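Local coordinates for protein packaging enzyme P4 (Pseudomonas phage phi6, PDB 4BLO) that hydrolyses nucleoside triphosphates and, as a RecA-like hexameric helicase, probably drives viral RNA into the procapsid of phage phi6, at residues Ile134-Lys139 with Val228-Pro233; Ala123-Thr128 with Glu241-Gln246; Thr38-Thr43 with Val68-Thr73. All coordinates share one frame; numbering follows the deposited sequence.

In the fold
Interactions 1 and 2 sit side by side in the RecA-like core, their centres 12 Å apart. They use adjacent parallel strands of one mixed sheet: 226-231 in interaction 1 and 120-126 in interaction 2. Each strand is followed in the chain by the helix that the other contact uses, 240-248 after the former and 132-140 after the latter, so the two contacts interlock around the P-loop and its ADP. Interaction 3 comes first in sequence and closes before the others open. It joins helix 38-54 to the end of helix 66-69 on the other side of the chain's centre, about 27 Å and 33 Å centre to centre from interactions 1 and 2, well away from the nucleotide.

Interaction 1: Ile134-Lys139 with Val228-Pro233; sequences ITLNEK and VMVVNP. With ADP (adenosine-5'-diphosphate), chain B.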
ATOM      1  N   ILE L 134     -21.591  -6.176  29.417  1.00 38.49           N
ATOM      2  CA  ILE L 134     -22.214  -6.103  30.745  1.00 39.64           C
ATOM      3  C   ILE L 134     -23.312  -5.040  30.732  1.00 41.64           C
ATOM      4  O   ILE L 134     -24.431  -5.343  31.138  1.00 40.55           O
ATOM      5  CB  ILE L 134     -21.132  -5.852  31.840  1.00 44.00           C
ATOM      6  CG1 ILE L 134     -20.550  -7.189  32.357  1.00 45.52           C
ATOM      7  CG2 ILE L 134     -21.577  -4.921  32.989  1.00 45.91           C
ATOM      8  CD1 ILE L 134     -21.549  -8.207  33.111  1.00 57.95           C
ATOM      9  N   THR L 135     -23.002  -3.826  30.231  1.00 38.93           N
ATOM     10  CA  THR L 135     -23.946  -2.706  30.139  1.00 40.56           C
ATOM     11  C   THR L 135     -25.113  -3.096  29.225  1.00 45.64           C
ATOM     12  O   THR L 135     -26.272  -2.865  29.583  1.00 45.66           O
ATOM     13  CB  THR L 135     -23.241  -1.437  29.648  1.00 44.15           C
ATOM     14  OG1 THR L 135     -22.196  -1.125  30.557  1.00 43.01           O
ATOM     15  CG2 THR L 135     -24.184  -0.248  29.540  1.00 42.54           C
ATOM     16  N   LEU L 136     -24.796  -3.732  28.071  1.00 40.23           N
ATOM     17  CA  LEU L 136     -25.791  -4.173  27.115  1.00 38.41           C
ATOM     18  C   LEU L 136     -26.833  -5.135  27.750  1.00 44.02           C
ATOM     19  O   LEU L 136     -28.036  -4.918  27.598  1.00 44.70           O
ATOM     20  CB  LEU L 136     -25.094  -4.838  25.910  1.00 36.07           C
ATOM     21  CG  LEU L 136     -26.010  -5.477  24.846  1.00 38.55           C
ATOM     22  CD1 LEU L 136     -26.899  -4.440  24.162  1.00 38.78           C
ATOM     23  CD2 LEU L 136     -25.206  -6.234  23.836  1.00 36.76           C
ATOM     24  N   ASN L 137     -26.378  -6.162  28.474  1.00 40.55           N
ATOM     25  CA  ASN L 137     -27.290  -7.171  28.975  1.00 41.55           C
ATOM     26  C   ASN L 137     -27.911  -6.828  30.334  1.00 49.33           C
ATOM     27  O   ASN L 137     -29.085  -7.162  30.544  1.00 50.02           O
ATOM     28  CB  ASN L 137     -26.611  -8.532  28.996  1.00 37.24           C
ATOM     29  CG  ASN L 137     -26.307  -9.011  27.588  1.00 53.45           C
ATOM     30  OD1 ASN L 137     -27.149  -9.582  26.892  1.00 40.55           O
ATOM     31  ND2 ASN L 137     -25.124  -8.686  27.086  1.00 47.72           N
ATOM     32  N   GLU L 138     -27.171  -6.146  31.232  1.00 46.30           N
ATOM     33  CA  GLU L 138     -27.705  -5.787  32.550  1.00 47.30           C
ATOM     34  C   GLU L 138     -28.481  -4.484  32.522  1.00 51.62           C
ATOM     35  O   GLU L 138     -29.615  -4.474  32.998  1.00 53.69           O
ATOM     36  CB  GLU L 138     -26.602  -5.692  33.605  1.00 49.13           C
ATOM     37  CG  GLU L 138     -25.982  -7.025  33.963  1.00 61.57           C
ATOM     38  CD  GLU L 138     -25.032  -6.975  35.143  1.00 88.10           C
ATOM     39  OE1 GLU L 138     -24.324  -5.957  35.319  1.00 73.38           O
ATOM     40  OE2 GLU L 138     -24.970  -7.984  35.881  1.00 95.99           O
ATOM     41  N   LYS L 139     -27.863  -3.375  32.023  1.00 45.40           N
ATOM     42  CA  LYS L 139     -28.486  -2.051  31.995  1.00 44.44           C
ATOM     43  C   LYS L 139     -29.450  -1.887  30.816  1.00 49.61           C
ATOM     44  O   LYS L 139     -30.571  -1.465  31.054  1.00 50.95           O
ATOM     45  CB  LYS L 139     -27.438  -0.914  32.033  1.00 43.94           C
ATOM     46  CG  LYS L 139     -26.783  -0.737  33.436  1.00 29.30           C
ATOM     47  CD  LYS L 139     -25.511   0.112  33.405  1.00 29.47           C
ATOM     48  CE  LYS L 139     -24.242  -0.727  33.419  1.00 67.12           C
ATOM     49  NZ  LYS L 139     -22.990   0.075  33.244  1.00 75.36           N
ATOM     50  N   VAL L 228     -29.149  -1.274  18.838  1.00 29.23           N
ATOM     51  CA  VAL L 228     -27.936  -0.971  19.601  1.00 28.60           C
ATOM     52  C   VAL L 228     -26.834  -1.912  19.099  1.00 31.15           C
ATOM     53  O   VAL L 228     -26.958  -3.123  19.242  1.00 31.37           O
ATOM     54  CB  VAL L 228     -28.138  -1.085  21.147  1.00 32.07           C
ATOM     55  CG1 VAL L 228     -26.791  -1.090  21.901  1.00 30.30           C
ATOM     56  CG2 VAL L 228     -29.052   0.023  21.661  1.00 32.96           C
ATOM     57  N   MET L 229     -25.776  -1.366  18.517  1.00 28.41           N
ATOM     58  CA  MET L 229     -24.635  -2.162  18.033  1.00 28.78           C
ATOM     59  C   MET L 229     -23.418  -1.895  18.890  1.00 30.05           C
ATOM     60  O   MET L 229     -23.080  -0.725  19.092  1.00 28.26           O
ATOM     61  CB  MET L 229     -24.306  -1.855  16.556  1.00 31.14           C
ATOM     62  CG  MET L 229     -25.422  -2.196  15.606  1.00 36.13           C
ATOM     63  SD  MET L 229     -24.849  -2.373  13.903  1.00 41.07           S
ATOM     64  CE  MET L 229     -24.219  -0.758  13.594  1.00 38.37           C
ATOM     65  N   VAL L 230     -22.754  -2.957  19.405  1.00 26.35           N
ATOM     66  CA  VAL L 230     -21.546  -2.729  20.208  1.00 26.80           C
ATOM     67  C   VAL L 230     -20.387  -2.653  19.229  1.00 33.05           C
ATOM     68  O   VAL L 230     -20.206  -3.550  18.396  1.00 32.14           O
ATOM     69  CB  VAL L 230     -21.285  -3.651  21.436  1.00 31.12           C
ATOM     70  CG1 VAL L 230     -22.442  -4.581  21.724  1.00 30.95           C
ATOM     71  CG2 VAL L 230     -19.945  -4.388  21.375  1.00 30.82           C
ATOM     72  N   VAL L 231     -19.680  -1.510  19.262  1.00 32.39           N
ATOM     73  CA  VAL L 231     -18.603  -1.198  18.327  1.00 33.04           C
ATOM     74  C   VAL L 231     -17.258  -1.115  19.106  1.00 39.73           C
ATOM     75  O   VAL L 231     -17.050  -0.230  19.947  1.00 39.60           O
ATOM     76  CB  VAL L 231     -18.929   0.056  17.433  1.00 36.75           C
ATOM     77  CG1 VAL L 231     -20.232  -0.149  16.672  1.00 36.25           C
ATOM     78  CG2 VAL L 231     -19.029   1.341  18.234  1.00 37.21           C
ATOM     79  N   ASN L 232     -16.396  -2.127  18.881  1.00 37.86           N
ATOM     80  CA  ASN L 232     -15.095  -2.219  19.540  1.00 39.32           C
ATOM     81  C   ASN L 232     -14.007  -1.851  18.517  1.00 46.35           C
ATOM     82  O   ASN L 232     -13.714  -2.630  17.603  1.00 44.20           O
ATOM     83  CB  ASN L 232     -14.859  -3.612  20.166  1.00 39.58           C
ATOM     84  CG  ASN L 232     -13.729  -3.684  21.196  1.00 64.39           C
ATOM     85  OD1 ASN L 232     -12.618  -3.130  21.027  1.00 50.09           O
ATOM     86  ND2 ASN L 232     -13.969  -4.434  22.270  1.00 60.25           N
ATOM     87  N   PRO L 233     -13.407  -0.651  18.644  1.00 47.34           N
ATOM     88  CA  PRO L 233     -12.400  -0.237  17.646  1.00 48.53           C
ATOM     89  C   PRO L 233     -10.955  -0.573  18.029  1.00 56.95           C
ATOM     90  O   PRO L 233     -10.578  -0.462  19.201  1.00 57.98           O
ATOM     91  CB  PRO L 233     -12.601   1.279  17.569  1.00 50.06           C
ATOM     92  CG  PRO L 233     -13.235   1.664  18.918  1.00 54.41           C
ATOM     93  CD  PRO L 233     -13.667   0.417  19.634  1.00 49.45           C
TER
HETATM   94  PB  ADP B 401     -16.333  -5.771  26.987  1.00 44.43           P
HETATM   95  O1B ADP B 401     -16.220  -4.236  26.832  1.00 42.78           O
HETATM   96  O2B ADP B 401     -17.627  -6.248  26.316  1.00 45.14           O
HETATM   97  O3B ADP B 401     -15.151  -6.451  26.349  1.00 39.84           O
HETATM   98  PA  ADP B 401     -17.332  -7.083  29.410  1.00 56.28           P
HETATM   99  O1A ADP B 401     -17.436  -8.469  28.746  1.00 57.28           O
HETATM  100  O2A ADP B 401     -18.682  -6.477  29.472  1.00 55.55           O
HETATM  101  O3A ADP B 401     -16.366  -6.143  28.544  1.00 49.36           O
HETATM  102  O5' ADP B 401     -16.747  -7.222  30.876  1.00 62.70           O
HETATM  103  C5' ADP B 401     -16.090  -6.108  31.513  1.00 65.54           C
HETATM  104  C4' ADP B 401     -15.734  -6.452  32.934  1.00 68.46           C
HETATM  105  O4' ADP B 401     -14.801  -7.553  32.941  1.00 68.89           O
HETATM  106  C3' ADP B 401     -15.029  -5.329  33.686  1.00 71.89           C
HETATM  107  O3' ADP B 401     -15.950  -4.408  34.259  1.00 72.92           O
HETATM  108  C2' ADP B 401     -14.206  -6.094  34.722  1.00 74.12           C
HETATM  109  O2' ADP B 401     -14.953  -6.434  35.884  1.00 76.72           O
HETATM  110  C1' ADP B 401     -13.811  -7.351  33.936  1.00 72.54           C
HETATM  111  N9  ADP B 401     -12.493  -7.285  33.304  1.00 73.50           N
HETATM  112  C8  ADP B 401     -12.210  -7.118  31.973  1.00 73.44           C
HETATM  113  N7  ADP B 401     -10.929  -7.089  31.693  1.00 74.57           N
HETATM  114  C5  ADP B 401     -10.321  -7.251  32.934  1.00 75.05           C
HETATM  115  C6  ADP B 401      -8.967  -7.308  33.329  1.00 75.86           C
HETATM  116  N6  ADP B 401      -7.941  -7.132  32.492  1.00 74.89           N
HETATM  117  N1  ADP B 401      -8.704  -7.503  34.643  1.00 77.60           N
HETATM  118  C2  ADP B 401      -9.728  -7.612  35.497  1.00 77.85           C
HETATM  119  N3  ADP B 401     -11.039  -7.558  35.244  1.00 75.97           N
HETATM  120  C4  ADP B 401     -11.272  -7.378  33.931  1.00 74.50           C
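Leu136 on helix 132-140 and Val230 on strand 226-231 mark the closest backbone approach, with their CA atoms 8.2 Å apart, and no hydrogen bond joins the two segments. The contact is apolar, and one leucine carries it from the helix side. Its CG stands anti to the backbone N (chi1 175°), which sends the two methyls down onto the sheet. There the leucine forks over the strand: Leu136 CD1 meets Val228 CG1 at 4.0 Å, and Leu136 CD2 meets Val230 CG1 at 3.9 Å. The two valines receive it differently. Val228 runs past the leucine in the opposite direction, whereas Val230 lies across it at about a right angle. Met229, between them, points to the other face of the sheet.

The same helix holds the nucleotide with its backbone. Ile134 N donates to ADP O2A at 2.9 Å with an N-H...O angle of 146°, next to the pocket's other amides from Gly129, Gly131 and Ser133. The Ile134 side chain passes beside the same oxygen, CB and CG1 each 3.5 Å from ADP O2A. Within the helix, Lys139 NZ donates to Thr135 OG1 at 3.0 Å, and that hydroxyl is also bonded to Gly131 O, which ties the helix back to the P-loop.

Leu136 reaches beyond strand 226-231 to Leu124 of strand 120-126 and to Ala185 and Asp187 of strand 184-187. Helix 132-140 thus packs over three neighbouring parallel strands, and Val228 also touches Leu140 farther along the helix.

Interaction 2: Ala123-Thr128 with Glu241-Gln246; sequences ALMGAT and EYVFGQ
Met125 on strand 120-126 reaches across to Val243 and Phe244 on helix 240-248; the closest CA pair is Met125 and Phe244, 7.2 Å apart. The first kind of contact is Met-aromatic. Met125 SD lies 5.5 Å from the centroid of the Phe244 ring and 86° off its normal, so the sulfur meets the edge and not a face. The methionine's CB and CG line the same rim, each 3.9 Å from Phe244 CD1, with CG in the ring plane. Phe244 CG stands anti to its own N (chi1 -177°), bringing the CD1 edge to the strand.

The second kind is aliphatic. Bends at chi2 and chi3 turn the methionine's end aside, and Met125 CE touches Val243 CG1 at 3.7 Å, the two side chains crossing at about a right angle.

Among polar links, Glu241 forms a salt bridge with Arg264, and Tyr242 OH runs outward to hydrogen-bond Val235 O of a neighbouring subunit. Gly126 O, just after Met125, is tied to the P-loop by Lys132 NZ, which also binds ADP. A strand leading into a P-loop (Walker A) that wraps the nucleotide's phosphates, with a helix packed on its sheet, is characteristic of P-loop NTPases, here in the RecA-like form.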
ATOM      1  N   ALA L 123     -24.658   3.313  19.088  1.00 27.60           N
ATOM      2  CA  ALA L 123     -23.358   2.646  19.081  1.00 26.07           C
ATOM      3  C   ALA L 123     -22.771   2.585  20.467  1.00 28.76           C
ATOM      4  O   ALA L 123     -22.460   3.606  21.072  1.00 28.04           O
ATOM      5  CB  ALA L 123     -22.391   3.337  18.115  1.00 25.86           C
ATOM      6  N   LEU L 124     -22.627   1.367  20.969  1.00 26.93           N
ATOM      7  CA  LEU L 124     -22.089   1.117  22.294  1.00 28.84           C
ATOM      8  C   LEU L 124     -20.589   0.887  22.166  1.00 37.61           C
ATOM      9  O   LEU L 124     -20.149  -0.197  21.797  1.00 35.63           O
ATOM     10  CB  LEU L 124     -22.840  -0.061  22.957  1.00 28.60           C
ATOM     11  CG  LEU L 124     -22.439  -0.587  24.326  1.00 32.71           C
ATOM     12  CD1 LEU L 124     -22.708   0.417  25.404  1.00 33.65           C
ATOM     13  CD2 LEU L 124     -23.175  -1.862  24.599  1.00 35.49           C
ATOM     14  N   MET L 125     -19.821   1.967  22.450  1.00 39.13           N
ATOM     15  CA  MET L 125     -18.361   2.086  22.389  1.00 40.63           C
ATOM     16  C   MET L 125     -17.671   1.731  23.707  1.00 44.56           C
ATOM     17  O   MET L 125     -18.292   1.742  24.768  1.00 45.72           O
ATOM     18  CB  MET L 125     -17.988   3.534  22.017  1.00 44.00           C
ATOM     19  CG  MET L 125     -18.063   3.824  20.536  1.00 47.60           C
ATOM     20  SD  MET L 125     -16.483   4.486  19.993  1.00 53.25           S
ATOM     21  CE  MET L 125     -16.376   3.775  18.393  1.00 48.99           C
ATOM     22  N   GLY L 126     -16.369   1.502  23.610  1.00 39.41           N
ATOM     23  CA  GLY L 126     -15.505   1.214  24.746  1.00 39.81           C
ATOM     24  C   GLY L 126     -14.300   0.379  24.400  1.00 42.09           C
ATOM     25  O   GLY L 126     -14.355  -0.454  23.491  1.00 40.83           O
ATOM     26  N   ALA L 127     -13.198   0.566  25.156  1.00 38.52           N
ATOM     27  CA  ALA L 127     -11.961  -0.216  25.053  1.00 37.99           C
ATOM     28  C   ALA L 127     -12.280  -1.664  25.443  1.00 42.71           C
ATOM     29  O   ALA L 127     -13.389  -1.903  25.915  1.00 44.89           O
ATOM     30  CB  ALA L 127     -10.899   0.371  25.976  1.00 40.15           C
ATOM     31  N   THR L 128     -11.386  -2.635  25.218  1.00 37.48           N
ATOM     32  CA  THR L 128     -11.701  -4.014  25.597  1.00 37.37           C
ATOM     33  C   THR L 128     -11.798  -4.149  27.106  1.00 41.41           C
ATOM     34  O   THR L 128     -10.981  -3.578  27.830  1.00 43.02           O
ATOM     35  CB  THR L 128     -10.704  -5.021  25.025  1.00 50.54           C
ATOM     36  OG1 THR L 128      -9.363  -4.554  25.175  1.00 50.98           O
ATOM     37  CG2 THR L 128     -11.002  -5.367  23.586  1.00 50.59           C
ATOM     38  N   GLU L 241     -11.479   8.937  22.600  1.00 53.58           N
ATOM     39  CA  GLU L 241     -12.267  10.153  22.807  1.00 52.96           C
ATOM     40  C   GLU L 241     -12.576  10.818  21.468  1.00 52.11           C
ATOM     41  O   GLU L 241     -13.724  11.203  21.242  1.00 49.74           O
ATOM     42  CB  GLU L 241     -11.540  11.128  23.749  1.00 56.67           C
ATOM     43  CG  GLU L 241     -11.806  10.833  25.219  1.00 68.18           C
ATOM     44  CD  GLU L 241     -13.053  11.447  25.833  1.00 88.78           C
ATOM     45  OE1 GLU L 241     -13.471  12.537  25.378  1.00 89.07           O
ATOM     46  OE2 GLU L 241     -13.560  10.877  26.822  1.00 79.79           O
ATOM     47  N   TYR L 242     -11.563  10.930  20.576  1.00 47.54           N
ATOM     48  CA  TYR L 242     -11.717  11.510  19.243  1.00 45.27           C
ATOM     49  C   TYR L 242     -12.696  10.670  18.428  1.00 42.65           C
ATOM     50  O   TYR L 242     -13.620  11.233  17.873  1.00 41.46           O
ATOM     51  CB  TYR L 242     -10.350  11.622  18.527  1.00 47.56           C
ATOM     52  CG  TYR L 242     -10.427  12.071  17.080  1.00 48.71           C
ATOM     53  CD1 TYR L 242     -10.422  13.425  16.745  1.00 51.25           C
ATOM     54  CD2 TYR L 242     -10.491  11.143  16.041  1.00 47.79           C
ATOM     55  CE1 TYR L 242     -10.505  13.843  15.415  1.00 49.71           C
ATOM     56  CE2 TYR L 242     -10.585  11.552  14.712  1.00 47.97           C
ATOM     57  CZ  TYR L 242     -10.585  12.902  14.404  1.00 53.55           C
ATOM     58  OH  TYR L 242     -10.658  13.305  13.091  1.00 52.54           O
ATOM     59  N   VAL L 243     -12.507   9.338  18.374  1.00 36.73           N
ATOM     60  CA  VAL L 243     -13.345   8.393  17.623  1.00 34.26           C
ATOM     61  C   VAL L 243     -14.796   8.445  18.137  1.00 37.33           C
ATOM     62  O   VAL L 243     -15.719   8.458  17.329  1.00 35.52           O
ATOM     63  CB  VAL L 243     -12.765   6.948  17.639  1.00 37.43           C
ATOM     64  CG1 VAL L 243     -13.703   5.945  16.946  1.00 36.23           C
ATOM     65  CG2 VAL L 243     -11.390   6.908  16.980  1.00 37.36           C
ATOM     66  N   PHE L 244     -15.001   8.537  19.450  1.00 34.21           N
ATOM     67  CA  PHE L 244     -16.357   8.606  19.983  1.00 33.56           C
ATOM     68  C   PHE L 244     -17.061   9.879  19.476  1.00 38.72           C
ATOM     69  O   PHE L 244     -18.183   9.788  18.953  1.00 38.67           O
ATOM     70  CB  PHE L 244     -16.363   8.520  21.527  1.00 35.43           C
ATOM     71  CG  PHE L 244     -17.755   8.507  22.102  1.00 35.84           C
ATOM     72  CD1 PHE L 244     -18.528   7.352  22.067  1.00 37.44           C
ATOM     73  CD2 PHE L 244     -18.309   9.656  22.650  1.00 37.85           C
ATOM     74  CE1 PHE L 244     -19.825   7.344  22.581  1.00 38.74           C
ATOM     75  CE2 PHE L 244     -19.602   9.647  23.168  1.00 41.13           C
ATOM     76  CZ  PHE L 244     -20.360   8.497  23.120  1.00 39.03           C
ATOM     77  N   GLY L 245     -16.374  11.020  19.588  1.00 35.44           N
ATOM     78  CA  GLY L 245     -16.873  12.314  19.132  1.00 35.88           C
ATOM     79  C   GLY L 245     -17.302  12.274  17.682  1.00 39.29           C
ATOM     80  O   GLY L 245     -18.313  12.877  17.295  1.00 40.33           O
ATOM     81  N   GLN L 246     -16.568  11.485  16.901  1.00 33.93           N
ATOM     82  CA  GLN L 246     -16.818  11.304  15.491  1.00 33.02           C
ATOM     83  C   GLN L 246     -18.010  10.383  15.271  1.00 35.51           C
ATOM     84  O   GLN L 246     -18.788  10.620  14.356  1.00 34.73           O
ATOM     85  CB  GLN L 246     -15.566  10.756  14.795  1.00 34.47           C
ATOM     86  CG  GLN L 246     -14.321  11.673  14.851  1.00 62.36           C
ATOM     87  CD  GLN L 246     -14.475  13.020  14.188  1.00 76.28           C
ATOM     88  OE1 GLN L 246     -15.080  13.130  13.124  1.00 69.65           O
ATOM     89  NE2 GLN L 246     -13.922  14.063  14.794  1.00 69.65           N
TER

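Interaction 3: Thr38-Thr43 with Val68-Thr73; sequences TVVIKT and VLLKDT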
ATOM      1  N   THR L  38     -35.025  -6.725  -0.427  1.00 51.93           N
ATOM      2  CA  THR L  38     -36.087  -6.467   0.533  1.00 52.16           C
ATOM      3  C   THR L  38     -36.928  -7.740   0.769  1.00 56.98           C
ATOM      4  O   THR L  38     -37.294  -8.008   1.915  1.00 56.35           O
ATOM      5  CB  THR L  38     -36.885  -5.259  -0.009  1.00 63.72           C
ATOM      6  OG1 THR L  38     -36.458  -4.091   0.680  1.00 63.93           O
ATOM      7  CG2 THR L  38     -38.406  -5.410   0.063  1.00 64.72           C
ATOM      8  N   VAL L  39     -37.201  -8.518  -0.309  1.00 55.00           N
ATOM      9  CA  VAL L  39     -38.020  -9.742  -0.334  1.00 56.67           C
ATOM     10  C   VAL L  39     -37.584 -10.720   0.767  1.00 57.73           C
ATOM     11  O   VAL L  39     -38.432 -11.238   1.493  1.00 58.13           O
ATOM     12  CB  VAL L  39     -37.984 -10.416  -1.733  1.00 62.71           C
ATOM     13  CG1 VAL L  39     -38.840 -11.678  -1.778  1.00 65.02           C
ATOM     14  CG2 VAL L  39     -38.417  -9.441  -2.821  1.00 63.94           C
ATOM     15  N   VAL L  40     -36.265 -10.932   0.903  1.00 51.48           N
ATOM     16  CA  VAL L  40     -35.643 -11.830   1.884  1.00 49.11           C
ATOM     17  C   VAL L  40     -36.082 -11.437   3.317  1.00 49.43           C
ATOM     18  O   VAL L  40     -36.462 -12.327   4.084  1.00 49.43           O
ATOM     19  CB  VAL L  40     -34.091 -11.840   1.716  1.00 50.46           C
ATOM     20  CG1 VAL L  40     -33.420 -12.808   2.683  1.00 49.09           C
ATOM     21  CG2 VAL L  40     -33.699 -12.181   0.283  1.00 51.08           C
ATOM     22  N   ILE L  41     -36.076 -10.115   3.647  1.00 42.41           N
ATOM     23  CA  ILE L  41     -36.468  -9.584   4.968  1.00 40.05           C
ATOM     24  C   ILE L  41     -37.956  -9.893   5.207  1.00 47.38           C
ATOM     25  O   ILE L  41     -38.311 -10.375   6.292  1.00 47.14           O
ATOM     26  CB  ILE L  41     -36.136  -8.071   5.133  1.00 40.13           C
ATOM     27  CG1 ILE L  41     -34.640  -7.781   4.845  1.00 37.64           C
ATOM     28  CG2 ILE L  41     -36.505  -7.579   6.528  1.00 38.81           C
ATOM     29  CD1 ILE L  41     -34.376  -6.482   4.181  1.00 43.42           C
ATOM     30  N   LYS L  42     -38.807  -9.665   4.177  1.00 46.10           N
ATOM     31  CA  LYS L  42     -40.249  -9.952   4.239  1.00 48.49           C
ATOM     32  C   LYS L  42     -40.491 -11.446   4.508  1.00 52.83           C
ATOM     33  O   LYS L  42     -41.285 -11.794   5.383  1.00 53.53           O
ATOM     34  CB  LYS L  42     -40.963  -9.529   2.941  1.00 52.96           C
ATOM     35  CG  LYS L  42     -41.014  -8.025   2.683  1.00 64.70           C
ATOM     36  CD  LYS L  42     -42.061  -7.639   1.626  1.00 73.61           C
ATOM     37  CE  LYS L  42     -41.690  -8.040   0.214  1.00 81.09           C
ATOM     38  NZ  LYS L  42     -42.736  -7.637  -0.759  1.00 84.05           N
ATOM     39  N   THR L  43     -39.759 -12.314   3.778  1.00 49.34           N
ATOM     40  CA  THR L  43     -39.817 -13.773   3.884  1.00 50.97           C
ATOM     41  C   THR L  43     -39.436 -14.208   5.303  1.00 55.23           C
ATOM     42  O   THR L  43     -40.083 -15.100   5.861  1.00 56.03           O
ATOM     43  CB  THR L  43     -38.916 -14.421   2.815  1.00 53.38           C
ATOM     44  OG1 THR L  43     -39.173 -13.811   1.543  1.00 49.69           O
ATOM     45  CG2 THR L  43     -39.132 -15.925   2.708  1.00 52.36           C
ATOM     46  N   VAL L  68     -31.632 -21.185   9.642  1.00 55.37           N
ATOM     47  CA  VAL L  68     -32.593 -22.230   9.967  1.00 58.25           C
ATOM     48  C   VAL L  68     -33.944 -21.955   9.267  1.00 66.83           C
ATOM     49  O   VAL L  68     -34.551 -22.896   8.731  1.00 69.46           O
ATOM     50  CB  VAL L  68     -32.717 -22.343  11.519  1.00 60.82           C
ATOM     51  CG1 VAL L  68     -34.100 -22.795  11.975  1.00 62.27           C
ATOM     52  CG2 VAL L  68     -31.634 -23.253  12.086  1.00 60.03           C
ATOM     53  N   LEU L  69     -34.398 -20.675   9.261  1.00 62.87           N
ATOM     54  CA  LEU L  69     -35.699 -20.277   8.704  1.00 64.33           C
ATOM     55  C   LEU L  69     -35.701 -20.071   7.183  1.00 70.62           C
ATOM     56  O   LEU L  69     -36.725 -20.347   6.555  1.00 73.46           O
ATOM     57  CB  LEU L  69     -36.230 -19.002   9.380  1.00 62.73           C
ATOM     58  CG  LEU L  69     -36.485 -19.057  10.894  1.00 67.19           C
ATOM     59  CD1 LEU L  69     -36.881 -17.719  11.407  1.00 66.63           C
ATOM     60  CD2 LEU L  69     -37.574 -20.058  11.262  1.00 71.63           C
ATOM     61  N   LEU L  70     -34.591 -19.579   6.591  1.00 65.68           N
ATOM     62  CA  LEU L  70     -34.518 -19.301   5.143  1.00 65.81           C
ATOM     63  C   LEU L  70     -33.584 -20.264   4.410  1.00 72.28           C
ATOM     64  O   LEU L  70     -32.549 -20.636   4.969  1.00 70.54           O
ATOM     65  CB  LEU L  70     -34.055 -17.851   4.897  1.00 62.87           C
ATOM     66  CG  LEU L  70     -34.779 -16.742   5.667  1.00 65.43           C
ATOM     67  CD1 LEU L  70     -33.870 -15.551   5.873  1.00 62.28           C
ATOM     68  CD2 LEU L  70     -36.077 -16.336   4.981  1.00 69.52           C
ATOM     69  N   LYS L  71     -33.932 -20.647   3.154  1.00 72.53           N
ATOM     70  CA  LYS L  71     -33.097 -21.548   2.338  1.00 73.89           C
ATOM     71  C   LYS L  71     -31.794 -20.843   1.919  1.00 76.09           C
ATOM     72  O   LYS L  71     -30.730 -21.472   1.902  1.00 75.74           O
ATOM     73  CB  LYS L  71     -33.856 -22.084   1.116  1.00 79.77           C
ATOM     74  CG  LYS L  71     -34.578 -23.404   1.403  1.00 94.50           C
ATOM     75  CD  LYS L  71     -34.612 -24.313   0.176  1.00105.32           C
ATOM     76  CE  LYS L  71     -35.264 -25.648   0.457  1.00116.88           C
ATOM     77  NZ  LYS L  71     -35.290 -26.526  -0.746  1.00125.66           N
ATOM     78  N   ASP L  72     -31.887 -19.531   1.632  1.00 70.63           N
ATOM     79  CA  ASP L  72     -30.752 -18.667   1.322  1.00 68.28           C
ATOM     80  C   ASP L  72     -30.843 -17.377   2.153  1.00 68.46           C
ATOM     81  O   ASP L  72     -31.893 -16.732   2.210  1.00 67.90           O
ATOM     82  CB  ASP L  72     -30.640 -18.374  -0.184  1.00 71.70           C
ATOM     83  CG  ASP L  72     -29.403 -17.573  -0.579  1.00 83.98           C
ATOM     84  OD1 ASP L  72     -28.305 -17.906  -0.096  1.00 83.78           O
ATOM     85  OD2 ASP L  72     -29.536 -16.632  -1.406  1.00 90.81           O
ATOM     86  N   THR L  73     -29.726 -17.036   2.808  1.00 62.68           N
ATOM     87  CA  THR L  73     -29.546 -15.906   3.721  1.00 60.48           C
ATOM     88  C   THR L  73     -28.978 -14.626   3.030  1.00 62.64           C
ATOM     89  O   THR L  73     -28.731 -13.638   3.712  1.00 60.51           O
ATOM     90  CB  THR L  73     -28.608 -16.346   4.873  1.00 71.00           C
ATOM     91  OG1 THR L  73     -27.415 -16.900   4.313  1.00 74.44           O
ATOM     92  CG2 THR L  73     -29.244 -17.373   5.814  1.00 69.48           C
TER
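Leu70, buried where the chain leaves helix 66-69, packs against Thr43 and Val40 near the start of helix 38-54. This is the close part of the contact. Leu70 CD2 comes 3.8 Å from Thr43 CG2 and touches the helix backbone too, lying 4.1 Å from Val40 O. Its other methyl, CD1, faces Val40 CG1 at 4.2 Å. CD2 thus serves Thr43 and the Val40 carbonyl, and CD1 the Val40 side chain.

Thr43 divides its side chain between two tasks. With OG1 beside the backbone N (chi1 -48°), CG2 stands anti to it and faces Leu70, while OG1 leans back along the helix and donates to Val39 O at 2.7 Å. The hydroxyl comes in above the carbonyl plane, 48° out of it, and Val39 O also accepts the helical bond from Thr43 N. The hydroxyl bond restrains the rotation of the Thr43 side chain, which keeps its methyl toward the leucine.

In the fold, this is a helix-to-loop junction far from the ADP sites. Helix 38-54 is packed against helix 7-22, to which Lys42 is tied by a salt bridge with Asp21, and Val40 touches Ile172 of helix 167-179. Leu69, the last residue of helix 66-69, packs farther along on Tyr44, Ala47 and Val48.

Beyond Leu70 the fit is looser. Val40 CG1 meets the backbone at Asp72 O, 4.2 Å away, while the Asp72 carboxylate lies at the exposed margin. Thr73 CA is 7.6 Å from Val40 CA, but Thr73 CB points away from the helix, and its side chain touches Glu169 of helix 167-179. Thr43 itself is exposed, at the rim of the contact.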